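PDB 3OOS: Alpha/beta hydrolase family protein from Bacillus anthracis, which is probably a hydrolase of the alpha/beta fold family, though its substrate is not established. Local coordinates for residues Leu217-Cys228 with Ser240-Thr251. Sequence-based numbering, arbitrary orientation.
Sequences LKFVKIPSFIYC and SCEIANLIPNAT
Ser224 and Phe225 of strand 224-229 pair in parallel with Ala250 and Thr251 of strand 250-255, the last two strands of the alpha/beta hydrolase sheet. Helix 237-246 links them as a beta-alpha-beta crossover, and the axis of its part 240-246 runs antiparallel to that of strand 224-228, with a closest approach of 8.2 Å.

Two backbone bonds start the ladder. Thr251 N donates to Ser224 O at 2.9 Å, nearly in line with the carbonyl. Ile226 N donates to Thr251 O, also at 2.9 Å. Three waters bridge the two segments. One accepts from Asn249 N and lies within bonding distance of Val220 O and Ile222 O. Another accepts from Ser224 N and donates to Asn249 O. The third joins Ile226 O to Thr251 OG1.

Apolar side chains pack between the strand and the helix. Ile226 turns CD1 onto Ile243 CG2 (3.6 Å) and lays CG1 against Ala244 CB. Its CG2, anti to the backbone N, reaches Ser240 instead. At the other end of the helix, Leu217 CB touches both Ile247 CG1 (3.9 Å) and Leu246 CB. Leu106 of helix 100-112 touches both Leu217 and Ile243.

The bend after the helix is packed against carbonyls. Pro248 CD lies 3.2 Å from Val220 O. Ser224 OG, beside its own backbone N (chi1 -59°), donates to Ile222 O from above the carbonyl plane and meets Ile247 CG2 at 3.5 Å.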
loop_
_atom_site.group_PDB
_atom_site.type_symbol
_atom_site.label_atom_id
_atom_site.label_comp_id
_atom_site.label_asym_id
_atom_site.label_seq_id
_atom_site.Cartn_x
_atom_site.Cartn_y
_atom_site.Cartn_z
ATOM N N LEU A 217 -6.335 12.243 -12.443
ATOM C CA LEU A 217 -7.284 11.153 -12.171
ATOM C C LEU A 217 -8.520 11.187 -13.073
ATOM O O LEU A 217 -9.119 10.145 -13.351
ATOM C CB LEU A 217 -7.715 11.129 -10.702
ATOM C CG LEU A 217 -6.678 10.679 -9.668
ATOM C CD1 LEU A 217 -7.359 10.528 -8.321
ATOM C CD2 LEU A 217 -5.979 9.380 -10.068
ATOM N N LYS A 218 -8.883 12.384 -13.534
ATOM C CA LYS A 218 -10.035 12.567 -14.414
ATOM C C LYS A 218 -9.825 11.890 -15.770
ATOM O O LYS A 218 -10.776 11.682 -16.531
ATOM C CB LYS A 218 -10.328 14.061 -14.594
ATOM C CG LYS A 218 -10.661 14.788 -13.294
ATOM C CD LYS A 218 -10.802 16.289 -13.500
ATOM C CE LYS A 218 -11.555 16.931 -12.344
ATOM N NZ LYS A 218 -11.464 18.416 -12.362
ATOM N N PHE A 219 -8.575 11.542 -16.068
ATOM C CA PHE A 219 -8.224 10.924 -17.346
ATOM C C PHE A 219 -7.820 9.454 -17.206
ATOM O O PHE A 219 -7.387 8.825 -18.175
ATOM C CB PHE A 219 -7.151 11.756 -18.060
ATOM C CG PHE A 219 -7.572 13.179 -18.304
ATOM C CD1 PHE A 219 -8.392 13.497 -19.382
ATOM C CD2 PHE A 219 -7.188 14.195 -17.431
ATOM C CE1 PHE A 219 -8.806 14.808 -19.601
ATOM C CE2 PHE A 219 -7.596 15.512 -17.647
ATOM C CZ PHE A 219 -8.404 15.817 -18.731
ATOM N N VAL A 220 -7.981 8.921 -15.996
ATOM C CA VAL A 220 -7.788 7.496 -15.721
ATOM C C VAL A 220 -9.080 6.759 -16.092
ATOM O O VAL A 220 -10.141 7.014 -15.511
ATOM C CB VAL A 220 -7.400 7.255 -14.237
ATOM C CG1 VAL A 220 -7.435 5.763 -13.883
ATOM C CG2 VAL A 220 -6.015 7.846 -13.950
ATOM N N LYS A 221 -8.983 5.850 -17.062
ATOM C CA LYS A 221 -10.166 5.246 -17.682
ATOM C C LYS A 221 -10.379 3.775 -17.313
ATOM O O LYS A 221 -11.402 3.181 -17.667
ATOM C CB LYS A 221 -10.113 5.408 -19.212
ATOM C CG LYS A 221 -9.866 6.844 -19.722
ATOM C CD LYS A 221 -10.775 7.904 -19.078
ATOM C CE LYS A 221 -12.252 7.740 -19.437
ATOM N NZ LYS A 221 -12.536 7.921 -20.891
ATOM N N ILE A 222 -9.424 3.208 -16.582
ATOM C CA ILE A 222 -9.465 1.798 -16.192
ATOM C C ILE A 222 -10.388 1.561 -14.992
ATOM O O ILE A 222 -10.637 2.486 -14.211
ATOM C CB ILE A 222 -8.045 1.250 -15.870
ATOM C CG1 ILE A 222 -7.458 1.937 -14.633
ATOM C CG2 ILE A 222 -7.120 1.404 -17.076
ATOM C CD1 ILE A 222 -6.074 1.448 -14.261
ATOM N N PRO A 223 -10.908 0.316 -14.842
ATOM C CA PRO A 223 -11.692 0.014 -13.644
ATOM C C PRO A 223 -10.879 0.303 -12.389
ATOM O O PRO A 223 -9.720 -0.105 -12.288
ATOM C CB PRO A 223 -11.962 -1.487 -13.774
ATOM C CG PRO A 223 -11.968 -1.729 -15.236
ATOM C CD PRO A 223 -10.904 -0.823 -15.783
ATOM N N SER A 224 -11.483 1.031 -11.460
ATOM C CA SER A 224 -10.793 1.468 -10.257
ATOM C C SER A 224 -11.647 1.164 -9.041
ATOM O O SER A 224 -12.748 1.696 -8.895
ATOM C CB SER A 224 -10.480 2.962 -10.348
ATOM O OG SER A 224 -9.668 3.211 -11.481
ATOM N N PHE A 225 -11.139 0.292 -8.177
ATOM C CA PHE A 225 -11.894 -0.159 -7.019
ATOM C C PHE A 225 -11.312 0.469 -5.762
ATOM O O PHE A 225 -10.268 0.044 -5.265
ATOM C CB PHE A 225 -11.909 -1.694 -6.958
ATOM C CG PHE A 225 -12.481 -2.338 -8.195
ATOM C CD1 PHE A 225 -13.851 -2.559 -8.311
ATOM C CD2 PHE A 225 -11.652 -2.714 -9.250
ATOM C CE1 PHE A 225 -14.387 -3.147 -9.464
ATOM C CE2 PHE A 225 -12.176 -3.304 -10.401
ATOM C CZ PHE A 225 -13.545 -3.520 -10.508
ATOM N N ILE A 226 -11.990 1.508 -5.285
ATOM C CA ILE A 226 -11.523 2.302 -4.150
ATOM C C ILE A 226 -12.218 1.813 -2.886
ATOM O O ILE A 226 -13.402 1.504 -2.910
ATOM C CB ILE A 226 -11.826 3.822 -4.358
ATOM C CG1 ILE A 226 -11.566 4.270 -5.811
ATOM C CG2 ILE A 226 -11.073 4.688 -3.346
ATOM C CD1 ILE A 226 -10.158 3.967 -6.360
ATOM N N TYR A 227 -11.482 1.723 -1.782
ATOM C CA TYR A 227 -12.090 1.341 -0.505
ATOM C C TYR A 227 -11.386 2.057 0.641
ATOM O O TYR A 227 -10.255 2.525 0.491
ATOM C CB TYR A 227 -12.061 -0.188 -0.294
ATOM C CG TYR A 227 -10.690 -0.716 0.076
ATOM C CD1 TYR A 227 -10.251 -0.701 1.402
ATOM C CD2 TYR A 227 -9.824 -1.211 -0.901
ATOM C CE1 TYR A 227 -8.989 -1.162 1.746
ATOM C CE2 TYR A 227 -8.559 -1.685 -0.565
ATOM C CZ TYR A 227 -8.150 -1.653 0.761
ATOM O OH TYR A 227 -6.895 -2.102 1.105
ATOM N N CYS A 228 -12.055 2.123 1.788
ATOM C CA CYS A 228 -11.484 2.743 2.975
ATOM C C CYS A 228 -12.293 2.359 4.200
ATOM O O CYS A 228 -13.513 2.190 4.120
ATOM C CB CYS A 228 -11.481 4.268 2.830
ATOM S SG CYS A 228 -10.468 5.157 4.037
ATOM N N SER A 240 -10.738 9.054 0.139
ATOM C CA SER A 240 -11.151 7.950 -0.729
ATOM C C SER A 240 -12.389 8.344 -1.529
ATOM O O SER A 240 -12.520 7.972 -2.696
ATOM C CB SER A 240 -11.396 6.671 0.070
ATOM O OG SER A 240 -10.164 6.097 0.498
ATOM N N CYS A 241 -13.285 9.112 -0.906
ATOM C CA CYS A 241 -14.446 9.650 -1.620
ATOM C C CYS A 241 -14.004 10.517 -2.796
ATOM O O CYS A 241 -14.556 10.411 -3.898
ATOM C CB CYS A 241 -15.343 10.458 -0.686
ATOM S SG CYS A 241 -16.168 9.460 0.545
ATOM N N GLU A 242 -12.995 11.359 -2.560
ATOM C CA GLU A 242 -12.465 12.219 -3.611
ATOM C C GLU A 242 -11.896 11.401 -4.768
ATOM O O GLU A 242 -12.213 11.664 -5.927
ATOM C CB GLU A 242 -11.395 13.172 -3.069
ATOM C CG GLU A 242 -10.740 14.010 -4.166
ATOM C CD GLU A 242 -9.758 15.033 -3.640
ATOM O OE1 GLU A 242 -8.855 14.659 -2.867
ATOM O OE2 GLU A 242 -9.886 16.216 -4.018
ATOM N N ILE A 243 -11.058 10.414 -4.448
ATOM C CA ILE A 243 -10.483 9.537 -5.471
ATOM C C ILE A 243 -11.571 8.899 -6.338
ATOM O O ILE A 243 -11.504 8.957 -7.570
ATOM C CB ILE A 243 -9.591 8.433 -4.852
ATOM C CG1 ILE A 243 -8.326 9.040 -4.233
ATOM C CG2 ILE A 243 -9.212 7.397 -5.907
ATOM C CD1 ILE A 243 -7.603 8.102 -3.262
ATOM N N ALA A 244 -12.569 8.301 -5.692
ATOM C CA ALA A 244 -13.642 7.610 -6.408
ATOM C C ALA A 244 -14.492 8.552 -7.257
ATOM O O ALA A 244 -14.989 8.155 -8.313
ATOM C CB ALA A 244 -14.510 6.830 -5.439
ATOM N N ASN A 245 -14.654 9.794 -6.805
ATOM C CA ASN A 245 -15.379 10.792 -7.589
ATOM C C ASN A 245 -14.606 11.246 -8.831
ATOM O O ASN A 245 -15.185 11.404 -9.912
ATOM C CB ASN A 245 -15.751 12.003 -6.731
ATOM C CG ASN A 245 -16.412 13.101 -7.541
ATOM O OD1 ASN A 245 -17.580 12.993 -7.925
ATOM N ND2 ASN A 245 -15.659 14.158 -7.825
ATOM N N LEU A 246 -13.300 11.445 -8.671
ATOM C CA LEU A 246 -12.468 11.993 -9.745
ATOM C C LEU A 246 -12.253 11.010 -10.895
ATOM O O LEU A 246 -12.269 11.401 -12.063
ATOM C CB LEU A 246 -11.123 12.481 -9.194
ATOM C CG LEU A 246 -11.165 13.736 -8.315
ATOM C CD1 LEU A 246 -9.798 14.002 -7.705
ATOM C CD2 LEU A 246 -11.668 14.958 -9.087
ATOM N N ILE A 247 -12.060 9.738 -10.559
ATOM C CA ILE A 247 -11.860 8.700 -11.569
ATOM C C ILE A 247 -13.212 8.331 -12.194
ATOM O O ILE A 247 -14.123 7.909 -11.482
ATOM C CB ILE A 247 -11.179 7.451 -10.966
ATOM C CG1 ILE A 247 -9.791 7.812 -10.418
ATOM C CG2 ILE A 247 -11.071 6.339 -12.011
ATOM C CD1 ILE A 247 -9.128 6.695 -9.624
ATOM N N PRO A 248 -13.347 8.498 -13.526
ATOM C CA PRO A 248 -14.638 8.290 -14.197
ATOM C C PRO A 248 -15.283 6.919 -13.968
ATOM O O PRO A 248 -16.499 6.849 -13.783
ATOM C CB PRO A 248 -14.301 8.477 -15.681
ATOM C CG PRO A 248 -13.113 9.352 -15.693
ATOM C CD PRO A 248 -12.329 9.035 -14.449
ATOM N N ASN A 249 -14.488 5.849 -13.974
ATOM C CA ASN A 249 -15.035 4.492 -13.867
ATOM C C ASN A 249 -14.747 3.815 -12.524
ATOM O O ASN A 249 -14.524 2.600 -12.462
ATOM C CB ASN A 249 -14.545 3.619 -15.031
ATOM C CG ASN A 249 -14.870 4.216 -16.394
ATOM O OD1 ASN A 249 -13.975 4.474 -17.202
ATOM N ND2 ASN A 249 -16.151 4.440 -16.652
ATOM N N ALA A 250 -14.760 4.601 -11.448
ATOM C CA ALA A 250 -14.444 4.080 -10.114
ATOM C C ALA A 250 -15.671 3.660 -9.318
ATOM O O ALA A 250 -16.755 4.216 -9.492
ATOM C CB ALA A 250 -13.638 5.102 -9.318
ATOM N N THR A 251 -15.483 2.673 -8.445
ATOM C CA THR A 251 -16.457 2.357 -7.405
ATOM C C THR A 251 -15.833 2.631 -6.038
ATOM O O THR A 251 -14.607 2.667 -5.900
ATOM C CB THR A 251 -16.940 0.888 -7.456
ATOM O OG1 THR A 251 -15.849 0.005 -7.167
ATOM C CG2 THR A 251 -17.549 0.545 -8.821
HETATM O O HOH W 1 -11.788 5.024 -14.850
HETATM O O HOH W 2 -14.614 0.248 -11.364
HETATM O O HOH W 3 -14.889 -0.302 -4.551
#